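Local coordinates for phosphatidylinositol-specific phospholipase C (Listeria monocytogenes, PDB 2PLC), which is a bacterial phosphatidylinositol-specific phospholipase C, a single-chain protein whose X domain belongs to the TIM-barrel clan, at residues Val191-Lys194 and Phe195-Val199; Leu122-Ile125 and Tyr126-Tyr129; Ile265-Ile268 and Ile269-Asn272; Thr201-Gln204 and Ala205-Asp209. All coordinates share one frame; numbering follows the deposited sequence.

All four contacts are local, between residues one to four apart in the chain, and they differ with their place in the fold. Interactions 1 and 4 share the helix 191-207, near its start and at its end, their centres about 15 Å apart; both are partly buried, one a run of regular helical bonds, the other the end of the helix, where a serine hydroxyl bonds to a carbonyl. Interaction 3, at the end of helix 262-269, is the buried one, made of isoleucines and asparagines. Interaction 2 is a surface contact where helix 114-125 gives way to a 3-10 turn, built round a tyrosine ring; its centre lies about 38 Å from that of interaction 1, across the chain's centre.

Interaction 1 (Val191-Lys194 and Phe195-Val199); sequences VKTK and FKEIV
F195 and V191 begin a run of four backbone hydrogen bonds: the N of F195 donates to the O of V191 at 2.9 Å, and K196 to K192, E197 to T193 and I198 to K194 follow one residue on. This is the i to i+4 pattern of a regular alpha helix.

The apolar contacts lie on the side turned to helix 226-246. I198 leans its CD1 against CG of K194 at 4.1 Å, the two side chains meeting at a slant, and its CG1 sits close to the O of K194. Branched, compact I198 suits this buried face, where V237 also packs on it. The flat ring of F195 serves two partners, CG2 of V199 over one face, toward the rim, and K236 in a cation-pi contact.

These are the first turns of helix 191-207, which joins the parallel strands 180-183 and 212-216 in a beta-alpha-beta unit of the barrel-like fold.

E197 makes loose van der Waals contacts. The bend of K194 at chi2 (65°) turns its CD toward E197, 4.0 Å from OE1; the two chains cross at about a right angle. CG2 of T193 rests 4.2 Å from CD of E197.

The polar ends bond elsewhere. NZ of K194 remains 5.0 Å from OE1 of E197; the long, flexible lysine lets its probably charged amine reach the backbone oxygens of D185 and H216, at the strand ends. OG1 of T193 is hydrogen-bonded to S190.

Interaction 2 (Leu122-Ile125 and Tyr126-Tyr129); sequences LINI and YKDY
I125 lays its CG2 methyl over one face of the Y126 ring, 4.2 Å from the ring centroid and only 15° off the ring normal, a CH-pi contact between sequence neighbours. The methyl can stand there because CG2 of I125 is anti to its own backbone N and CG1 takes the place beside that N. At its rim the same ring meets L122: CD2 of Y126 lies 3.4 Å from the backbone O of L122, close to the ring plane, and CE2 touches CD2 of L122 at 4.2 Å. A tyrosine is well matched to this place, since its broad ring can take an aliphatic methyl on a face and a carbonyl at the edge, while L86 and T90 of helix 82-95 also touch its side chain.

Here helix 114-125 runs into a short 3-10 segment, 127-129, ahead of strand 132-134. The N of Y126 bonds to the O of I123 at 2.9 Å, the donor standing well above the carbonyl plane, and K127 N reaches the O of N124 only weakly.

N124 and K127 run side by side in the same direction. With CG of K127 placed between its backbone N and carbonyl carbon (chi1 63°), the lysine's methylenes lie along N124, CD 3.4 Å from OD1. Farther along, NZ of K127 makes a long salt bridge with D128 OD1. A water donates to the O of I125 at 3.0 Å and accepts from the N of D128, bridging the two sides of the turn.

Interaction 3 (Ile265-Ile268 and Ile269-Asn272); sequences IKNI and IKNN
I265 and I269 touch through CG2 of the first and CD1 of the second, 4.1 Å apart, methyl against methyl one helical turn apart. In I269, CG1 lies beside the backbone N (chi1 -68°), which brings it within 3.2 Å of the O of I265. That same oxygen accepts from the N of I269 at 3.1 Å, and the O of K266 likewise receives the N of K270.

Beyond these bonds, residues I269 to N272 form a type I beta turn at the end of helix 262-269, in which the O of I269 is gripped twice, by the N of N272 at 3.1 Å and by its ND2 at 2.8 Å, both from the same face of the carbonyl. Asparagine is apt here: its short amide folds back onto the turn. The N of N271 turns to the O of I268, standing above that carbonyl's plane.

Farther out, P22 of strand 20-24 packs on I265, I268 and I269, while L255 and M257 of strand 253-257 meet I268. The buried amide of N271 is hydrogen-bonded to S20, T245 and V249, and OD1 of N272 to the N of S20, tying the turn to the edge of the parallel sheet.

Interaction 4 (Thr201-Gln204 and Ala205-Asp209); sequences TAYQ and ASKAD
T201 accepts at its backbone O from the N of A205 at 3.0 Å, and the methyl CB of A205 lies 3.4 Å from that oxygen. Alanine is small enough for this face, which F213 of strand 212-216 borders; the OG1 of T201 is hydrogen-bonded back to the O of E197.

A202 continues the helical pattern, its O taking the N of S206 at 3.2 Å.

Y203 meets the following turn at both its carbonyl and its ring. Its O accepts the OG of S206 at 2.5 Å, shorter than usual, so the exact distance is doubtful; the serine reaches back because its OG stands between its own N and carbonyl carbon (chi1 69°). Obliquely to the phenol ring, K207 bends at three of its torsions and brings CE to 3.1 Å from the OH of Y203. On this exposed flank both residues offer long aliphatic or aromatic surface with polar ends.

Q204 closes the helix: its O receives the N of A208 at 3.2 Å, in the carbonyl plane, and the N of K207 more weakly.

With a serine hydroxyl at Y203 and one firm and one weak amide at Q204, the chemistry suggests that carbonyls near the helix end are partly satisfied by donors other than the i+4 amide.

Interaction 1 (Val191-Lys194 and Phe195-Val199)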
loop_
_atom_site.group_PDB
_atom_site.type_symbol
_atom_site.label_atom_id
_atom_site.label_comp_id
_atom_site.label_asym_id
_atom_site.label_seq_id
_atom_site.Cartn_x
_atom_site.Cartn_y
_atom_site.Cartn_z
ATOM N N VAL A 191 13.447 -11.612 14.236
ATOM C CA VAL A 191 12.680 -12.286 13.201
ATOM C C VAL A 191 11.525 -13.100 13.799
ATOM O O VAL A 191 10.410 -13.049 13.291
ATOM C CB VAL A 191 13.601 -13.177 12.341
ATOM C CG1 VAL A 191 12.792 -14.024 11.373
ATOM C CG2 VAL A 191 14.586 -12.301 11.580
ATOM N N LYS A 192 11.787 -13.803 14.904
ATOM C CA LYS A 192 10.777 -14.621 15.587
ATOM C C LYS A 192 9.597 -13.772 16.066
ATOM O O LYS A 192 8.442 -14.095 15.798
ATOM C CB LYS A 192 11.402 -15.377 16.774
ATOM C CG LYS A 192 11.561 -16.902 16.575
ATOM C CD LYS A 192 10.281 -17.702 16.941
ATOM C CE LYS A 192 10.402 -19.225 16.642
ATOM N NZ LYS A 192 9.120 -20.006 16.776
ATOM N N THR A 193 9.893 -12.663 16.735
ATOM C CA THR A 193 8.849 -11.776 17.234
ATOM C C THR A 193 8.058 -11.140 16.094
ATOM O O THR A 193 6.830 -11.118 16.126
ATOM C CB THR A 193 9.441 -10.666 18.128
ATOM O OG1 THR A 193 10.062 -11.266 19.273
ATOM C CG2 THR A 193 8.357 -9.701 18.591
ATOM N N LYS A 194 8.767 -10.634 15.089
ATOM C CA LYS A 194 8.128 -9.998 13.941
ATOM C C LYS A 194 7.191 -10.973 13.226
ATOM O O LYS A 194 6.100 -10.594 12.787
ATOM C CB LYS A 194 9.187 -9.472 12.971
ATOM C CG LYS A 194 8.637 -8.749 11.748
ATOM C CD LYS A 194 7.913 -7.449 12.103
ATOM C CE LYS A 194 7.450 -6.727 10.831
ATOM N NZ LYS A 194 6.765 -5.427 11.093
ATOM N N PHE A 195 7.608 -12.234 13.128
ATOM C CA PHE A 195 6.787 -13.236 12.466
ATOM C C PHE A 195 5.500 -13.471 13.266
ATOM O O PHE A 195 4.415 -13.582 12.688
ATOM C CB PHE A 195 7.562 -14.545 12.288
ATOM C CG PHE A 195 6.835 -15.561 11.460
ATOM C CD1 PHE A 195 6.400 -15.246 10.179
ATOM C CD2 PHE A 195 6.553 -16.823 11.971
ATOM C CE1 PHE A 195 5.690 -16.173 9.416
ATOM C CE2 PHE A 195 5.840 -17.757 11.210
ATOM C CZ PHE A 195 5.409 -17.427 9.930
ATOM N N LYS A 196 5.623 -13.523 14.592
ATOM C CA LYS A 196 4.470 -13.724 15.462
ATOM C C LYS A 196 3.442 -12.618 15.251
ATOM O O LYS A 196 2.254 -12.896 15.069
ATOM C CB LYS A 196 4.909 -13.791 16.931
ATOM C CG LYS A 196 5.178 -15.217 17.427
ATOM C CD LYS A 196 5.960 -15.262 18.745
ATOM C CE LYS A 196 5.283 -14.473 19.870
ATOM N NZ LYS A 196 3.987 -15.065 20.332
ATOM N N GLU A 197 3.915 -11.371 15.214
ATOM C CA GLU A 197 3.047 -10.213 15.012
ATOM C C GLU A 197 2.371 -10.243 13.651
ATOM O O GLU A 197 1.230 -9.802 13.504
ATOM C CB GLU A 197 3.847 -8.922 15.164
ATOM C CG GLU A 197 4.430 -8.744 16.549
ATOM C CD GLU A 197 5.345 -7.549 16.641
ATOM O OE1 GLU A 197 6.146 -7.337 15.706
ATOM O OE2 GLU A 197 5.273 -6.822 17.653
ATOM N N ILE A 198 3.081 -10.747 12.648
ATOM C CA ILE A 198 2.515 -10.843 11.306
ATOM C C ILE A 198 1.405 -11.894 11.320
ATOM O O ILE A 198 0.276 -11.605 10.935
ATOM C CB ILE A 198 3.602 -11.198 10.249
ATOM C CG1 ILE A 198 4.578 -10.028 10.093
ATOM C CG2 ILE A 198 2.955 -11.506 8.900
ATOM C CD1 ILE A 198 5.803 -10.352 9.256
ATOM N N VAL A 199 1.716 -13.084 11.834
ATOM C CA VAL A 199 0.756 -14.187 11.923
ATOM C C VAL A 199 -0.491 -13.822 12.738
ATOM O O VAL A 199 -1.621 -14.098 12.319
ATOM C CB VAL A 199 1.423 -15.452 12.525
ATOM C CG1 VAL A 199 0.390 -16.509 12.837
ATOM C CG2 VAL A 199 2.433 -16.021 11.544
#

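Interaction 2 (Leu122-Ile125 and Tyr126-Tyr129)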
loop_
_atom_site.group_PDB
_atom_site.type_symbol
_atom_site.label_atom_id
_atom_site.label_comp_id
_atom_site.label_asym_id
_atom_site.label_seq_id
_atom_site.Cartn_x
_atom_site.Cartn_y
_atom_site.Cartn_z
ATOM N N LEU A 122 -2.688 18.875 -7.996
ATOM C CA LEU A 122 -2.277 17.640 -8.661
ATOM C C LEU A 122 -3.329 16.548 -8.572
ATOM O O LEU A 122 -3.593 15.849 -9.547
ATOM C CB LEU A 122 -0.979 17.119 -8.055
ATOM C CG LEU A 122 0.233 17.090 -8.976
ATOM C CD1 LEU A 122 1.342 16.337 -8.272
ATOM C CD2 LEU A 122 -0.112 16.417 -10.299
ATOM N N ILE A 123 -3.877 16.363 -7.377
ATOM C CA ILE A 123 -4.901 15.354 -7.153
ATOM C C ILE A 123 -6.152 15.703 -7.960
ATOM O O ILE A 123 -6.710 14.851 -8.648
ATOM C CB ILE A 123 -5.260 15.244 -5.645
ATOM C CG1 ILE A 123 -4.039 14.791 -4.834
ATOM C CG2 ILE A 123 -6.423 14.285 -5.444
ATOM C CD1 ILE A 123 -3.437 13.467 -5.285
ATOM N N ASN A 124 -6.543 16.973 -7.912
ATOM C CA ASN A 124 -7.722 17.465 -8.624
ATOM C C ASN A 124 -7.665 17.223 -10.133
ATOM O O ASN A 124 -8.698 17.100 -10.791
ATOM C CB ASN A 124 -7.920 18.953 -8.338
ATOM C CG ASN A 124 -9.264 19.457 -8.805
ATOM O OD1 ASN A 124 -10.302 18.846 -8.533
ATOM N ND2 ASN A 124 -9.256 20.575 -9.517
ATOM N N ILE A 125 -6.455 17.167 -10.677
ATOM C CA ILE A 125 -6.254 16.920 -12.102
ATOM C C ILE A 125 -6.664 15.489 -12.455
ATOM O O ILE A 125 -7.139 15.217 -13.559
ATOM C CB ILE A 125 -4.763 17.142 -12.488
ATOM C CG1 ILE A 125 -4.401 18.611 -12.305
ATOM C CG2 ILE A 125 -4.489 16.711 -13.907
ATOM C CD1 ILE A 125 -5.425 19.561 -12.896
ATOM N N TYR A 126 -6.491 14.586 -11.496
ATOM C CA TYR A 126 -6.810 13.176 -11.687
ATOM C C TYR A 126 -7.998 12.717 -10.850
ATOM O O TYR A 126 -8.135 11.526 -10.578
ATOM C CB TYR A 126 -5.588 12.326 -11.334
ATOM C CG TYR A 126 -4.392 12.576 -12.222
ATOM C CD1 TYR A 126 -4.323 12.015 -13.497
ATOM C CD2 TYR A 126 -3.324 13.357 -11.785
ATOM C CE1 TYR A 126 -3.220 12.220 -14.314
ATOM C CE2 TYR A 126 -2.214 13.569 -12.597
ATOM C CZ TYR A 126 -2.172 12.994 -13.857
ATOM O OH TYR A 126 -1.074 13.167 -14.661
ATOM N N LYS A 127 -8.878 13.648 -10.491
ATOM C CA LYS A 127 -10.042 13.334 -9.663
ATOM C C LYS A 127 -10.946 12.203 -10.169
ATOM O O LYS A 127 -11.580 11.512 -9.369
ATOM C CB LYS A 127 -10.861 14.594 -9.375
ATOM C CG LYS A 127 -11.464 15.257 -10.591
ATOM C CD LYS A 127 -12.187 16.532 -10.188
ATOM C CE LYS A 127 -12.942 17.125 -11.362
ATOM N NZ LYS A 127 -13.981 16.186 -11.880
ATOM N N ASP A 128 -10.985 11.987 -11.480
ATOM C CA ASP A 128 -11.810 10.917 -12.036
ATOM C C ASP A 128 -11.253 9.534 -11.707
ATOM O O ASP A 128 -11.926 8.523 -11.917
ATOM C CB ASP A 128 -11.961 11.071 -13.554
ATOM C CG ASP A 128 -12.850 12.242 -13.941
ATOM O OD1 ASP A 128 -13.801 12.557 -13.191
ATOM O OD2 ASP A 128 -12.602 12.845 -15.005
ATOM N N TYR A 129 -10.022 9.496 -11.195
ATOM C CA TYR A 129 -9.374 8.237 -10.834
ATOM C C TYR A 129 -9.312 8.036 -9.325
ATOM O O TYR A 129 -8.677 7.098 -8.843
ATOM C CB TYR A 129 -7.968 8.157 -11.431
ATOM C CG TYR A 129 -7.951 8.032 -12.936
ATOM C CD1 TYR A 129 -8.058 6.785 -13.549
ATOM C CD2 TYR A 129 -7.828 9.162 -13.748
ATOM C CE1 TYR A 129 -8.044 6.661 -14.937
ATOM C CE2 TYR A 129 -7.813 9.050 -15.139
ATOM C CZ TYR A 129 -7.919 7.795 -15.725
ATOM O OH TYR A 129 -7.874 7.673 -17.095
HETATM O O HOH W 1 -9.569 13.461 -14.054
#

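Interaction 3 (Ile265-Ile268 and Ile269-Asn272)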
loop_
_atom_site.group_PDB
_atom_site.type_symbol
_atom_site.label_atom_id
_atom_site.label_comp_id
_atom_site.label_asym_id
_atom_site.label_seq_id
_atom_site.Cartn_x
_atom_site.Cartn_y
_atom_site.Cartn_z
ATOM N N ILE A 265 3.886 -12.954 -4.474
ATOM C CA ILE A 265 2.766 -12.090 -4.825
ATOM C C ILE A 265 1.601 -12.914 -5.380
ATOM O O ILE A 265 0.446 -12.700 -5.001
ATOM C CB ILE A 265 3.199 -11.012 -5.846
ATOM C CG1 ILE A 265 4.291 -10.128 -5.234
ATOM C CG2 ILE A 265 2.003 -10.159 -6.263
ATOM C CD1 ILE A 265 5.005 -9.230 -6.235
ATOM N N LYS A 266 1.911 -13.876 -6.246
ATOM C CA LYS A 266 0.888 -14.733 -6.840
ATOM C C LYS A 266 0.164 -15.577 -5.797
ATOM O O LYS A 266 -1.056 -15.713 -5.837
ATOM C CB LYS A 266 1.496 -15.666 -7.894
ATOM C CG LYS A 266 1.747 -15.032 -9.251
ATOM C CD LYS A 266 2.182 -16.086 -10.260
ATOM C CE LYS A 266 2.415 -15.493 -11.641
ATOM N NZ LYS A 266 2.833 -16.534 -12.628
ATOM N N ASN A 267 0.925 -16.156 -4.874
ATOM C CA ASN A 267 0.344 -16.994 -3.835
ATOM C C ASN A 267 -0.558 -16.236 -2.877
ATOM O O ASN A 267 -1.512 -16.802 -2.345
ATOM C CB ASN A 267 1.439 -17.758 -3.090
ATOM C CG ASN A 267 2.007 -18.893 -3.915
ATOM O OD1 ASN A 267 1.390 -19.329 -4.883
ATOM N ND2 ASN A 267 3.178 -19.382 -3.536
ATOM N N ILE A 268 -0.266 -14.958 -2.660
ATOM C CA ILE A 268 -1.099 -14.142 -1.782
ATOM C C ILE A 268 -2.411 -13.859 -2.519
ATOM O O ILE A 268 -3.487 -13.884 -1.920
ATOM C CB ILE A 268 -0.398 -12.821 -1.390
ATOM C CG1 ILE A 268 0.822 -13.123 -0.525
ATOM C CG2 ILE A 268 -1.358 -11.909 -0.636
ATOM C CD1 ILE A 268 1.608 -11.896 -0.123
ATOM N N ILE A 269 -2.311 -13.630 -3.827
ATOM C CA ILE A 269 -3.486 -13.377 -4.665
ATOM C C ILE A 269 -4.378 -14.626 -4.694
ATOM O O ILE A 269 -5.605 -14.524 -4.577
ATOM C CB ILE A 269 -3.080 -13.019 -6.118
ATOM C CG1 ILE A 269 -2.390 -11.656 -6.158
ATOM C CG2 ILE A 269 -4.302 -13.025 -7.037
ATOM C CD1 ILE A 269 -1.773 -11.326 -7.510
ATOM N N LYS A 270 -3.753 -15.798 -4.830
ATOM C CA LYS A 270 -4.476 -17.067 -4.879
ATOM C C LYS A 270 -5.292 -17.355 -3.620
ATOM O O LYS A 270 -6.191 -18.198 -3.645
ATOM C CB LYS A 270 -3.527 -18.232 -5.161
ATOM C CG LYS A 270 -3.039 -18.304 -6.594
ATOM C CD LYS A 270 -2.324 -19.627 -6.843
ATOM C CE LYS A 270 -1.911 -19.785 -8.299
ATOM N NZ LYS A 270 -1.405 -21.158 -8.597
ATOM N N ASN A 271 -4.988 -16.659 -2.525
ATOM C CA ASN A 271 -5.734 -16.853 -1.285
ATOM C C ASN A 271 -7.193 -16.421 -1.425
ATOM O O ASN A 271 -8.050 -16.920 -0.706
ATOM C CB ASN A 271 -5.082 -16.107 -0.118
ATOM C CG ASN A 271 -5.805 -16.342 1.197
ATOM O OD1 ASN A 271 -6.499 -15.465 1.697
ATOM N ND2 ASN A 271 -5.658 -17.540 1.754
ATOM N N ASN A 272 -7.474 -15.488 -2.332
ATOM C CA ASN A 272 -8.844 -15.016 -2.549
ATOM C C ASN A 272 -9.627 -16.057 -3.348
ATOM O O ASN A 272 -9.045 -16.786 -4.153
ATOM C CB ASN A 272 -8.841 -13.697 -3.319
ATOM C CG ASN A 272 -7.984 -12.642 -2.665
ATOM O OD1 ASN A 272 -8.356 -12.072 -1.642
ATOM N ND2 ASN A 272 -6.829 -12.366 -3.261
#

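Interaction 4 (Thr201-Gln204 and Ala205-Asp209)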
loop_
_atom_site.group_PDB
_atom_site.type_symbol
_atom_site.label_atom_id
_atom_site.label_comp_id
_atom_site.label_asym_id
_atom_site.label_seq_id
_atom_site.Cartn_x
_atom_site.Cartn_y
_atom_site.Cartn_z
ATOM N N THR A 201 -1.745 -10.825 13.338
ATOM C CA THR A 201 -2.510 -9.803 12.626
ATOM C C THR A 201 -3.270 -10.381 11.441
ATOM O O THR A 201 -4.375 -9.941 11.133
ATOM C CB THR A 201 -1.590 -8.663 12.165
ATOM O OG1 THR A 201 -0.892 -8.154 13.306
ATOM C CG2 THR A 201 -2.394 -7.529 11.531
ATOM N N ALA A 202 -2.682 -11.382 10.793
ATOM C CA ALA A 202 -3.318 -12.038 9.659
ATOM C C ALA A 202 -4.491 -12.858 10.181
ATOM O O ALA A 202 -5.537 -12.943 9.540
ATOM C CB ALA A 202 -2.331 -12.944 8.963
ATOM N N TYR A 203 -4.293 -13.464 11.349
ATOM C CA TYR A 203 -5.320 -14.273 11.984
ATOM C C TYR A 203 -6.538 -13.410 12.328
ATOM O O TYR A 203 -7.669 -13.763 11.995
ATOM C CB TYR A 203 -4.750 -14.952 13.235
ATOM C CG TYR A 203 -5.790 -15.542 14.164
ATOM C CD1 TYR A 203 -6.539 -16.666 13.795
ATOM C CD2 TYR A 203 -6.039 -14.963 15.409
ATOM C CE1 TYR A 203 -7.514 -17.192 14.647
ATOM C CE2 TYR A 203 -7.005 -15.478 16.265
ATOM C CZ TYR A 203 -7.740 -16.588 15.880
ATOM O OH TYR A 203 -8.713 -17.064 16.730
ATOM N N GLN A 204 -6.298 -12.269 12.967
ATOM C CA GLN A 204 -7.374 -11.356 13.342
ATOM C C GLN A 204 -8.097 -10.786 12.123
ATOM O O GLN A 204 -9.317 -10.600 12.142
ATOM C CB GLN A 204 -6.831 -10.217 14.205
ATOM C CG GLN A 204 -6.220 -10.691 15.506
ATOM C CD GLN A 204 -6.559 -9.788 16.677
ATOM O OE1 GLN A 204 -7.540 -10.020 17.392
ATOM N NE2 GLN A 204 -5.744 -8.756 16.886
ATOM N N ALA A 205 -7.343 -10.531 11.058
ATOM C CA ALA A 205 -7.907 -9.991 9.828
ATOM C C ALA A 205 -8.917 -10.952 9.213
ATOM O O ALA A 205 -9.951 -10.526 8.690
ATOM C CB ALA A 205 -6.797 -9.696 8.831
ATOM N N SER A 206 -8.605 -12.245 9.265
ATOM C CA SER A 206 -9.476 -13.268 8.703
ATOM C C SER A 206 -10.826 -13.344 9.412
ATOM O O SER A 206 -11.820 -13.739 8.801
ATOM C CB SER A 206 -8.796 -14.634 8.762
ATOM O OG SER A 206 -8.688 -15.074 10.101
ATOM N N LYS A 207 -10.850 -12.968 10.690
ATOM C CA LYS A 207 -12.074 -12.997 11.491
ATOM C C LYS A 207 -12.928 -11.737 11.345
ATOM O O LYS A 207 -14.150 -11.793 11.491
ATOM C CB LYS A 207 -11.746 -13.258 12.963
ATOM C CG LYS A 207 -10.997 -14.563 13.181
ATOM C CD LYS A 207 -11.520 -15.343 14.376
ATOM C CE LYS A 207 -10.764 -15.030 15.656
ATOM N NZ LYS A 207 -10.874 -13.610 16.087
ATOM N N ALA A 208 -12.291 -10.604 11.062
ATOM C CA ALA A 208 -13.013 -9.344 10.882
ATOM C C ALA A 208 -13.331 -9.141 9.402
ATOM O O ALA A 208 -12.690 -9.744 8.536
ATOM C CB ALA A 208 -12.185 -8.178 11.410
ATOM N N ASP A 209 -14.325 -8.304 9.115
ATOM C CA ASP A 209 -14.726 -8.022 7.733
ATOM C C ASP A 209 -15.164 -6.575 7.529
ATOM O O ASP A 209 -15.568 -6.185 6.431
ATOM C CB ASP A 209 -15.853 -8.964 7.292
ATOM C CG ASP A 209 -15.357 -10.369 6.992
ATOM O OD1 ASP A 209 -14.761 -10.572 5.909
ATOM O OD2 ASP A 209 -15.558 -11.267 7.839
#